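Local coordinates for protein polyhedrin (Uranotaenia sapphirina cypovirus, PDB 4ZQX) that forms the crystalline matrix of cypovirus occlusion bodies, in which virus particles are embedded, and carries bound ATP, at residues A[27-32]-A[104-109]; A[100-105]-A[163-168]; A[115-120]-A[174-179]. All blocks are in the same frame, centred on the assembly; numbering follows the deposited sequence.

Contact 1. Residues A[27-32]-A[104-109]; sequences MELVIV and FYLRGN
Antiparallel strand pairing joins residues 27-32 to 104-109 in the middle of the polyhedrin's larger antiparallel sheet, where strand 101-107 lies between 27-34 and 160-166. Leu-29 and Leu-106 form one non-hydrogen-bonded pair and Ile-31 and Phe-104 the other; alternating with them, the hydrogen-bonded pairs Glu-28/Arg-107 and Val-30/Tyr-105 exchange two backbone bonds each. The bond from Val-30 N to Tyr-105 O, 2.9 Å long, is nearly straight at 165°.

On the face that carries Ile-31 and Phe-104, the two side chains run side by side in the same direction. Ile-31 sets CG1 and CD1 obliquely against the CD2 and CE2 atoms of the ring, CG1 at 3.8 Å from Phe-104 CD2. Leu-29 and Leu-106 also run alongside each other, touching through their CD1 methyls at 3.9 Å. This face packs against Val-176 and Ile-174 of the second sheet.

The other face turns polar where Glu-28 and Arg-107 pair. They meet only near the backbone, Glu-28 CB lying 3.6 Å from Arg-107 O, and their ends part: Glu-28 OE1 bonds to His-44, Arg-107 NH2 to the carbonyl of Ser-154 beside the bound ATP. With its CG anti to the carbonyl carbon (chi1 -69°), Tyr-105 keeps Val-30 O at its ring edge, near the ring plane, 3.9 Å from Tyr-105 CD2.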
loop_
_atom_site.group_PDB
_atom_site.type_symbol
_atom_site.label_atom_id
_atom_site.label_comp_id
_atom_site.label_asym_id
_atom_site.label_seq_id
_atom_site.Cartn_x
_atom_site.Cartn_y
_atom_site.Cartn_z
ATOM N N MET A 27 12.647 9.883 9.117
ATOM C CA MET A 27 13.065 8.847 10.064
ATOM C C MET A 27 13.260 7.576 9.251
ATOM O O MET A 27 12.610 7.407 8.203
ATOM C CB MET A 27 12.009 8.608 11.139
ATOM C CG MET A 27 11.713 9.830 12.007
ATOM S SD MET A 27 10.261 9.558 13.062
ATOM C CE MET A 27 8.964 9.693 11.848
ATOM N N GLU A 28 14.152 6.701 9.715
ATOM C CA GLU A 28 14.501 5.488 8.974
ATOM C C GLU A 28 14.225 4.236 9.797
ATOM O O GLU A 28 14.541 4.185 10.990
ATOM C CB GLU A 28 15.985 5.502 8.592
ATOM C CG GLU A 28 16.462 6.772 7.921
ATOM C CD GLU A 28 15.960 6.962 6.498
ATOM O OE1 GLU A 28 15.533 5.971 5.883
ATOM O OE2 GLU A 28 16.031 8.106 5.989
ATOM N N LEU A 29 13.646 3.224 9.150
ATOM C CA LEU A 29 13.397 1.923 9.778
ATOM C C LEU A 29 13.942 0.812 8.872
ATOM O O LEU A 29 13.581 0.722 7.701
ATOM C CB LEU A 29 11.892 1.711 9.993
ATOM C CG LEU A 29 11.415 0.313 10.412
ATOM C CD1 LEU A 29 11.917 -0.066 11.790
ATOM C CD2 LEU A 29 9.892 0.232 10.355
ATOM N N VAL A 30 14.835 -0.005 9.407
ATOM C CA VAL A 30 15.241 -1.233 8.742
ATOM C C VAL A 30 14.916 -2.410 9.626
ATOM O O VAL A 30 15.361 -2.495 10.762
ATOM C CB VAL A 30 16.737 -1.261 8.417
ATOM C CG1 VAL A 30 17.125 -2.611 7.787
ATOM C CG2 VAL A 30 17.085 -0.130 7.471
ATOM N N ILE A 31 14.118 -3.316 9.088
ATOM C CA ILE A 31 13.815 -4.561 9.766
ATOM C C ILE A 31 14.604 -5.664 9.111
ATOM O O ILE A 31 14.594 -5.781 7.892
ATOM C CB ILE A 31 12.320 -4.868 9.667
ATOM C CG1 ILE A 31 11.540 -3.716 10.305
ATOM C CG2 ILE A 31 11.998 -6.210 10.341
ATOM C CD1 ILE A 31 10.069 -3.797 10.143
ATOM N N VAL A 32 15.317 -6.445 9.922
ATOM C CA VAL A 32 16.075 -7.578 9.414
ATOM C C VAL A 32 15.567 -8.875 10.019
ATOM O O VAL A 32 15.545 -9.034 11.256
ATOM C CB VAL A 32 17.569 -7.458 9.776
ATOM C CG1 VAL A 32 18.381 -8.639 9.200
ATOM C CG2 VAL A 32 18.127 -6.112 9.315
ATOM N N PHE A 104 15.145 -4.733 14.704
ATOM C CA PHE A 104 14.496 -3.501 14.286
ATOM C C PHE A 104 15.463 -2.352 14.523
ATOM O O PHE A 104 15.795 -2.064 15.662
ATOM C CB PHE A 104 13.215 -3.256 15.100
ATOM C CG PHE A 104 12.163 -4.302 14.905
ATOM C CD1 PHE A 104 12.217 -5.497 15.597
ATOM C CD2 PHE A 104 11.122 -4.095 14.023
ATOM C CE1 PHE A 104 11.258 -6.459 15.406
ATOM C CE2 PHE A 104 10.169 -5.052 13.834
ATOM C CZ PHE A 104 10.240 -6.240 14.527
ATOM N N TYR A 105 15.897 -1.702 13.446
ATOM C CA TYR A 105 16.843 -0.594 13.518
ATOM C C TYR A 105 16.131 0.714 13.189
ATOM O O TYR A 105 15.569 0.845 12.113
ATOM C CB TYR A 105 17.995 -0.844 12.543
ATOM C CG TYR A 105 18.870 -1.990 12.990
ATOM C CD1 TYR A 105 19.793 -1.812 14.011
ATOM C CD2 TYR A 105 18.755 -3.254 12.424
ATOM C CE1 TYR A 105 20.584 -2.851 14.456
ATOM C CE2 TYR A 105 19.566 -4.295 12.846
ATOM C CZ TYR A 105 20.473 -4.085 13.875
ATOM O OH TYR A 105 21.298 -5.095 14.348
ATOM N N LEU A 106 16.136 1.655 14.135
ATOM C CA LEU A 106 15.457 2.942 13.969
ATOM C C LEU A 106 16.470 4.073 14.033
ATOM O O LEU A 106 17.301 4.103 14.947
ATOM C CB LEU A 106 14.409 3.157 15.078
ATOM C CG LEU A 106 13.103 2.359 15.033
ATOM C CD1 LEU A 106 13.335 0.879 15.292
ATOM C CD2 LEU A 106 12.110 2.918 16.046
ATOM N N ARG A 107 16.411 5.004 13.084
ATOM C CA ARG A 107 17.384 6.087 13.070
ATOM C C ARG A 107 16.710 7.386 12.687
ATOM O O ARG A 107 16.062 7.467 11.653
ATOM C CB ARG A 107 18.532 5.794 12.082
ATOM C CG ARG A 107 19.742 6.717 12.248
ATOM C CD ARG A 107 20.698 6.668 11.037
ATOM N NE ARG A 107 21.979 7.305 11.341
ATOM C CZ ARG A 107 22.224 8.609 11.245
ATOM N NH1 ARG A 107 21.283 9.439 10.822
ATOM N NH2 ARG A 107 23.420 9.083 11.565
ATOM N N GLY A 108 16.895 8.406 13.510
ATOM C CA GLY A 108 16.355 9.713 13.212
ATOM C C GLY A 108 15.661 10.374 14.373
ATOM O O GLY A 108 15.897 10.036 15.540
ATOM N N ASN A 109 14.800 11.340 14.037
ATOM C CA ASN A 109 14.156 12.184 15.035
ATOM C C ASN A 109 12.879 11.540 15.577
ATOM O O ASN A 109 11.789 12.086 15.451
ATOM C CB ASN A 109 13.887 13.567 14.439
ATOM C CG ASN A 109 13.606 14.614 15.495
ATOM O OD1 ASN A 109 14.000 14.471 16.652
ATOM N ND2 ASN A 109 12.925 15.682 15.097
#

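Contact 2. Residues A[100-105]-A[163-168]; sequences KKLSFY and WYVELD
Tyr-164 turns its CG anti to the carbonyl carbon (chi1 -58°), which brings the edge of the ring alongside Ser-103 and on toward Tyr-105, while Trp-163, its CG anti to the backbone N (chi1 -172°), sets its indole beside Phe-104 on the reverse face. These residues belong to an antiparallel pairing of strands 101-107 and 160-166. Ser-103 brings OG to the edge of the Tyr-164 ring, 3.4 Å from Tyr-164 CD1. Farther along the same ring, Tyr-164 OH donates to Tyr-105 OH at 3.2 Å, a long bond, with the acceptor oxygen in the plane of the Tyr-164 ring. Tyr-105 OH is also bonded to the backbone N of Leu-230, a residue of the ATP pocket, so Tyr-105 OH ties the sheet to that loop, and Tyr-164 OH is bonded to the same oxygen.

On the other face of the sheet, Phe-104 and Trp-163 point the same way, their ring planes inclined at 43°. Phe-104 CD1 comes in at the indole edge, 3.7 Å from Trp-163 CE3, and the carbonyl oxygen of Trp-163 lies in the plane of the phenyl ring at its edge. Val-165 CG1 continues this apolar row, 3.9 Å from Leu-102 CB.

The backbone bond from Leu-102 N to Val-165 O, 2.9 Å, is almost straight. Beyond the Lys-101/Glu-166 pair, Leu-167 N still reaches Lys-100 O at 3.0 Å but from well above the carbonyl plane. Lys-100 and Lys-101 both face Glu-34, a classic beta bulge against strand 27-34. On the apolar side, Phe-104 and Leu-102 pack on Ile-174 of strand 173-179, and Phe-104 and Trp-163 on Ile-117 of strand 116-120.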
loop_
_atom_site.group_PDB
_atom_site.type_symbol
_atom_site.label_atom_id
_atom_site.label_comp_id
_atom_site.label_asym_id
_atom_site.label_seq_id
_atom_site.Cartn_x
_atom_site.Cartn_y
_atom_site.Cartn_z
ATOM N N LYS A 100 14.375 -16.945 12.776
ATOM C CA LYS A 100 14.790 -17.235 14.137
ATOM C C LYS A 100 14.762 -15.982 14.978
ATOM O O LYS A 100 14.459 -16.033 16.165
ATOM C CB LYS A 100 16.231 -17.726 14.161
ATOM C CG LYS A 100 16.440 -19.157 13.780
ATOM C CD LYS A 100 17.834 -19.594 14.222
ATOM C CE LYS A 100 17.844 -20.118 15.667
ATOM N NZ LYS A 100 17.043 -21.384 15.842
ATOM N N LYS A 101 15.126 -14.863 14.355
ATOM C CA LYS A 101 15.341 -13.608 15.053
ATOM C C LYS A 101 14.886 -12.448 14.173
ATOM O O LYS A 101 15.051 -12.491 12.955
ATOM C CB LYS A 101 16.835 -13.460 15.351
ATOM C CG LYS A 101 17.228 -12.111 15.929
ATOM C CD LYS A 101 18.668 -12.099 16.485
ATOM C CE LYS A 101 19.710 -12.102 15.377
ATOM N NZ LYS A 101 21.100 -11.872 15.897
ATOM N N LEU A 102 14.328 -11.414 14.803
ATOM C CA LEU A 102 14.037 -10.150 14.128
ATOM C C LEU A 102 14.777 -9.026 14.823
ATOM O O LEU A 102 14.835 -8.991 16.056
ATOM C CB LEU A 102 12.548 -9.843 14.151
ATOM C CG LEU A 102 11.618 -10.822 13.451
ATOM C CD1 LEU A 102 10.165 -10.480 13.727
ATOM C CD2 LEU A 102 11.890 -10.797 11.978
ATOM N N SER A 103 15.358 -8.136 14.019
ATOM C CA SER A 103 16.061 -6.957 14.490
ATOM C C SER A 103 15.407 -5.738 13.874
ATOM O O SER A 103 15.179 -5.706 12.669
ATOM C CB SER A 103 17.517 -7.007 14.032
ATOM O OG SER A 103 18.141 -8.182 14.487
ATOM N N PHE A 104 15.145 -4.733 14.704
ATOM C CA PHE A 104 14.496 -3.501 14.286
ATOM C C PHE A 104 15.463 -2.352 14.523
ATOM O O PHE A 104 15.795 -2.064 15.662
ATOM C CB PHE A 104 13.215 -3.256 15.100
ATOM C CG PHE A 104 12.163 -4.302 14.905
ATOM C CD1 PHE A 104 12.217 -5.497 15.597
ATOM C CD2 PHE A 104 11.122 -4.095 14.023
ATOM C CE1 PHE A 104 11.258 -6.459 15.406
ATOM C CE2 PHE A 104 10.169 -5.052 13.834
ATOM C CZ PHE A 104 10.240 -6.240 14.527
ATOM N N TYR A 105 15.897 -1.702 13.446
ATOM C CA TYR A 105 16.843 -0.594 13.518
ATOM C C TYR A 105 16.131 0.714 13.189
ATOM O O TYR A 105 15.569 0.845 12.113
ATOM C CB TYR A 105 17.995 -0.844 12.543
ATOM C CG TYR A 105 18.870 -1.990 12.990
ATOM C CD1 TYR A 105 19.793 -1.812 14.011
ATOM C CD2 TYR A 105 18.755 -3.254 12.424
ATOM C CE1 TYR A 105 20.584 -2.851 14.456
ATOM C CE2 TYR A 105 19.566 -4.295 12.846
ATOM C CZ TYR A 105 20.473 -4.085 13.875
ATOM O OH TYR A 105 21.298 -5.095 14.348
ATOM N N TRP A 163 15.822 -2.793 18.540
ATOM C CA TRP A 163 15.087 -3.742 19.379
ATOM C C TRP A 163 15.198 -5.141 18.764
ATOM O O TRP A 163 15.199 -5.282 17.543
ATOM C CB TRP A 163 13.623 -3.305 19.559
ATOM C CG TRP A 163 12.884 -4.147 20.566
ATOM C CD1 TRP A 163 13.057 -4.139 21.919
ATOM C CD2 TRP A 163 11.872 -5.134 20.300
ATOM N NE1 TRP A 163 12.220 -5.055 22.513
ATOM C CE2 TRP A 163 11.475 -5.670 21.545
ATOM C CE3 TRP A 163 11.243 -5.596 19.134
ATOM C CZ2 TRP A 163 10.509 -6.668 21.659
ATOM C CZ3 TRP A 163 10.275 -6.582 19.244
ATOM C CH2 TRP A 163 9.907 -7.100 20.503
ATOM N N TYR A 164 15.305 -6.168 19.610
ATOM C CA TYR A 164 15.528 -7.539 19.146
ATOM C C TYR A 164 14.518 -8.477 19.739
ATOM O O TYR A 164 14.110 -8.297 20.871
ATOM C CB TYR A 164 16.925 -8.028 19.543
ATOM C CG TYR A 164 18.012 -7.153 19.006
ATOM C CD1 TYR A 164 18.522 -7.346 17.731
ATOM C CD2 TYR A 164 18.501 -6.094 19.754
ATOM C CE1 TYR A 164 19.502 -6.525 17.229
ATOM C CE2 TYR A 164 19.473 -5.265 19.256
ATOM C CZ TYR A 164 19.968 -5.481 17.987
ATOM O OH TYR A 164 20.942 -4.640 17.473
ATOM N N VAL A 165 14.116 -9.479 18.967
ATOM C CA VAL A 165 13.215 -10.502 19.473
ATOM C C VAL A 165 13.515 -11.840 18.809
ATOM O O VAL A 165 13.789 -11.919 17.625
ATOM C CB VAL A 165 11.706 -10.118 19.291
ATOM C CG1 VAL A 165 11.312 -10.040 17.821
ATOM C CG2 VAL A 165 10.810 -11.118 20.011
ATOM N N GLU A 166 13.483 -12.886 19.621
ATOM C CA GLU A 166 13.637 -14.256 19.167
ATOM C C GLU A 166 12.247 -14.844 18.975
ATOM O O GLU A 166 11.388 -14.723 19.849
ATOM C CB GLU A 166 14.409 -15.046 20.235
ATOM C CG GLU A 166 14.800 -16.426 19.842
ATOM C CD GLU A 166 15.621 -17.129 20.923
ATOM O OE1 GLU A 166 15.834 -16.565 22.020
ATOM O OE2 GLU A 166 16.060 -18.258 20.665
ATOM N N LEU A 167 12.022 -15.466 17.827
ATOM C CA LEU A 167 10.747 -16.096 17.528
ATOM C C LEU A 167 10.749 -17.534 18.008
ATOM O O LEU A 167 11.798 -18.079 18.343
ATOM C CB LEU A 167 10.455 -16.033 16.025
ATOM C CG LEU A 167 10.277 -14.616 15.471
ATOM C CD1 LEU A 167 9.744 -14.693 14.042
ATOM C CD2 LEU A 167 9.347 -13.754 16.335
ATOM N N ASP A 168 9.568 -18.142 18.031
ATOM C CA ASP A 168 9.386 -19.467 18.626
ATOM C C ASP A 168 8.823 -20.479 17.635
ATOM O O ASP A 168 8.086 -21.393 18.014
ATOM C CB ASP A 168 8.487 -19.375 19.862
ATOM C CG ASP A 168 7.080 -18.931 19.528
ATOM O OD1 ASP A 168 6.828 -18.529 18.372
ATOM O OD2 ASP A 168 6.215 -18.981 20.427
#

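Contact 3. Residues A[115-120]-A[174-179]; sequences ASIDIR and IAVIVP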
loop_
_atom_site.group_PDB
_atom_site.type_symbol
_atom_site.label_atom_id
_atom_site.label_comp_id
_atom_site.label_asym_id
_atom_site.label_seq_id
_atom_site.Cartn_x
_atom_site.Cartn_y
_atom_site.Cartn_z
ATOM N N ALA A 115 7.044 5.137 19.958
ATOM C CA ALA A 115 7.321 4.157 18.911
ATOM C C ALA A 115 6.782 2.805 19.360
ATOM O O ALA A 115 7.041 2.382 20.489
ATOM C CB ALA A 115 8.799 4.089 18.627
ATOM N N SER A 116 6.012 2.140 18.500
ATOM C CA SER A 116 5.426 0.852 18.869
ATOM C C SER A 116 5.765 -0.237 17.866
ATOM O O SER A 116 5.726 -0.020 16.667
ATOM C CB SER A 116 3.914 0.970 19.042
ATOM O OG SER A 116 3.288 1.382 17.852
ATOM N N ILE A 117 6.120 -1.405 18.387
ATOM C CA ILE A 117 6.443 -2.566 17.568
ATOM C C ILE A 117 5.510 -3.674 18.026
ATOM O O ILE A 117 5.601 -4.137 19.153
ATOM C CB ILE A 117 7.914 -2.994 17.736
ATOM C CG1 ILE A 117 8.846 -1.847 17.327
ATOM C CG2 ILE A 117 8.212 -4.251 16.915
ATOM C CD1 ILE A 117 10.308 -2.093 17.680
ATOM N N ASP A 118 4.605 -4.073 17.148
ATOM C CA ASP A 118 3.574 -5.039 17.488
ATOM C C ASP A 118 3.777 -6.292 16.636
ATOM O O ASP A 118 3.653 -6.245 15.411
ATOM C CB ASP A 118 2.211 -4.377 17.228
ATOM C CG ASP A 118 1.019 -5.224 17.667
ATOM O OD1 ASP A 118 1.189 -6.218 18.413
ATOM O OD2 ASP A 118 -0.108 -4.849 17.271
ATOM N N ILE A 119 4.119 -7.396 17.294
ATOM C CA ILE A 119 4.249 -8.699 16.645
ATOM C C ILE A 119 2.892 -9.387 16.712
ATOM O O ILE A 119 2.408 -9.713 17.816
ATOM C CB ILE A 119 5.290 -9.561 17.340
ATOM C CG1 ILE A 119 6.617 -8.804 17.468
ATOM C CG2 ILE A 119 5.487 -10.874 16.582
ATOM C CD1 ILE A 119 7.202 -8.337 16.170
ATOM N N ARG A 120 2.286 -9.579 15.534
ATOM C CA ARG A 120 0.893 -10.021 15.410
ATOM C C ARG A 120 0.837 -11.436 14.856
ATOM O O ARG A 120 1.855 -11.983 14.477
ATOM C CB ARG A 120 0.094 -9.060 14.514
ATOM C CG ARG A 120 0.129 -7.607 15.016
ATOM C CD ARG A 120 -0.561 -6.642 14.084
ATOM N NE ARG A 120 -2.014 -6.826 14.028
ATOM C CZ ARG A 120 -2.880 -6.300 14.891
ATOM N NH1 ARG A 120 -2.455 -5.557 15.913
ATOM N NH2 ARG A 120 -4.183 -6.512 14.732
ATOM N N ILE A 174 3.829 -8.207 11.187
ATOM C CA ILE A 174 4.449 -7.092 11.896
ATOM C C ILE A 174 3.749 -5.778 11.624
ATOM O O ILE A 174 3.419 -5.461 10.475
ATOM C CB ILE A 174 5.929 -6.912 11.466
ATOM C CG1 ILE A 174 6.749 -8.160 11.790
ATOM C CG2 ILE A 174 6.536 -5.705 12.153
ATOM C CD1 ILE A 174 8.191 -8.075 11.284
ATOM N N ALA A 175 3.537 -5.008 12.683
ATOM C CA ALA A 175 3.094 -3.620 12.548
ATOM C C ALA A 175 3.953 -2.720 13.422
ATOM O O ALA A 175 3.942 -2.840 14.644
ATOM C CB ALA A 175 1.642 -3.481 12.936
ATOM N N VAL A 176 4.692 -1.834 12.771
ATOM C CA VAL A 176 5.568 -0.888 13.442
ATOM C C VAL A 176 5.055 0.508 13.127
ATOM O O VAL A 176 4.843 0.846 11.960
ATOM C CB VAL A 176 7.023 -1.029 12.944
ATOM C CG1 VAL A 176 7.954 -0.052 13.667
ATOM C CG2 VAL A 176 7.498 -2.419 13.163
ATOM N N ILE A 177 4.829 1.297 14.169
ATOM C CA ILE A 177 4.401 2.676 14.021
ATOM C C ILE A 177 5.443 3.556 14.688
ATOM O O ILE A 177 5.682 3.398 15.881
ATOM C CB ILE A 177 3.038 2.901 14.700
ATOM C CG1 ILE A 177 1.992 1.978 14.078
ATOM C CG2 ILE A 177 2.584 4.362 14.534
ATOM C CD1 ILE A 177 0.670 1.935 14.808
ATOM N N VAL A 178 6.055 4.464 13.931
ATOM C CA VAL A 178 7.163 5.287 14.424
ATOM C C VAL A 178 6.846 6.763 14.248
ATOM O O VAL A 178 7.029 7.307 13.154
ATOM C CB VAL A 178 8.462 5.001 13.669
ATOM C CG1 VAL A 178 9.610 5.772 14.289
ATOM C CG2 VAL A 178 8.758 3.527 13.676
ATOM N N PRO A 179 6.371 7.431 15.318
ATOM C CA PRO A 179 6.006 8.851 15.202
ATOM C C PRO A 179 7.198 9.778 15.407
ATOM O O PRO A 179 8.152 9.428 16.116
ATOM C CB PRO A 179 4.986 9.053 16.342
ATOM C CG PRO A 179 4.925 7.793 17.086
ATOM C CD PRO A 179 6.049 6.914 16.653
HETATM O O HOH W 1 2.437 -1.038 16.457
#
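Ile-117 lies alongside Val-176, the two side chains pointing the same way and meeting through Ile-117 CG1 and Val-176 CG1 at 4.2 Å. They form a non-hydrogen-bonded pair in the three-stranded antiparallel sheet, where 173-179 runs between 116-120 and 50-55. Ile-119 and Ile-174 extend the same apolar face, which packs against Phe-104 and Leu-102 of the larger sheet.

The opposite face carries Ser-116, Asp-118, Ala-175 and Ile-177. At chi1 61° the hydroxyl of Ser-116 sits between its backbone N and carbonyl carbon; OG thereby rests 3.5 Å from Ile-177 CB and shares a water with the backbone. That water donates to Ala-175 O at 3.0 Å, which also accepts the N-H of Asp-118. Thr-203 of the third subunit packs on Ala-175 and Ile-177 at the subunit interface.

Arg-120 sets its CD against Ala-175 CB at 4.0 Å, and the bend at chi3 beyond it (68°) turns the guanidinium back toward Asp-118. The guanidinium forms a salt bridge with Asp-136 and bonds the carbonyls of Gly-124 and Arg-137, fixing its rotation. A second salt bridge runs from Arg-120 NH1 to the syn side of Asp-118 OD2, 2.8 Å, 28° out of the carboxylate plane but within the guanidinium plane.

In the fold
Contacts 1 and 2 are neighbours in the larger sheet and share strand 101-107, which pairs with 27-34 on one side and 160-166 on the other; their centres lie about 14 Å apart. Contact 3 belongs to the three-stranded sheet, its centre about 12 Å from that of contact 1 and about 13 Å from that of contact 2. Along the chain, contact 1 closes before contact 3 opens, whereas the segments of contacts 2 and 3 alternate. Phe-104 on Ile-117 and Val-176, Leu-102 on Ile-174, Leu-29 on Val-176 and Trp-163 on Ile-117 pack the two sheets face to face through one apolar layer, with the ATP pocket near the other face of the larger sheet.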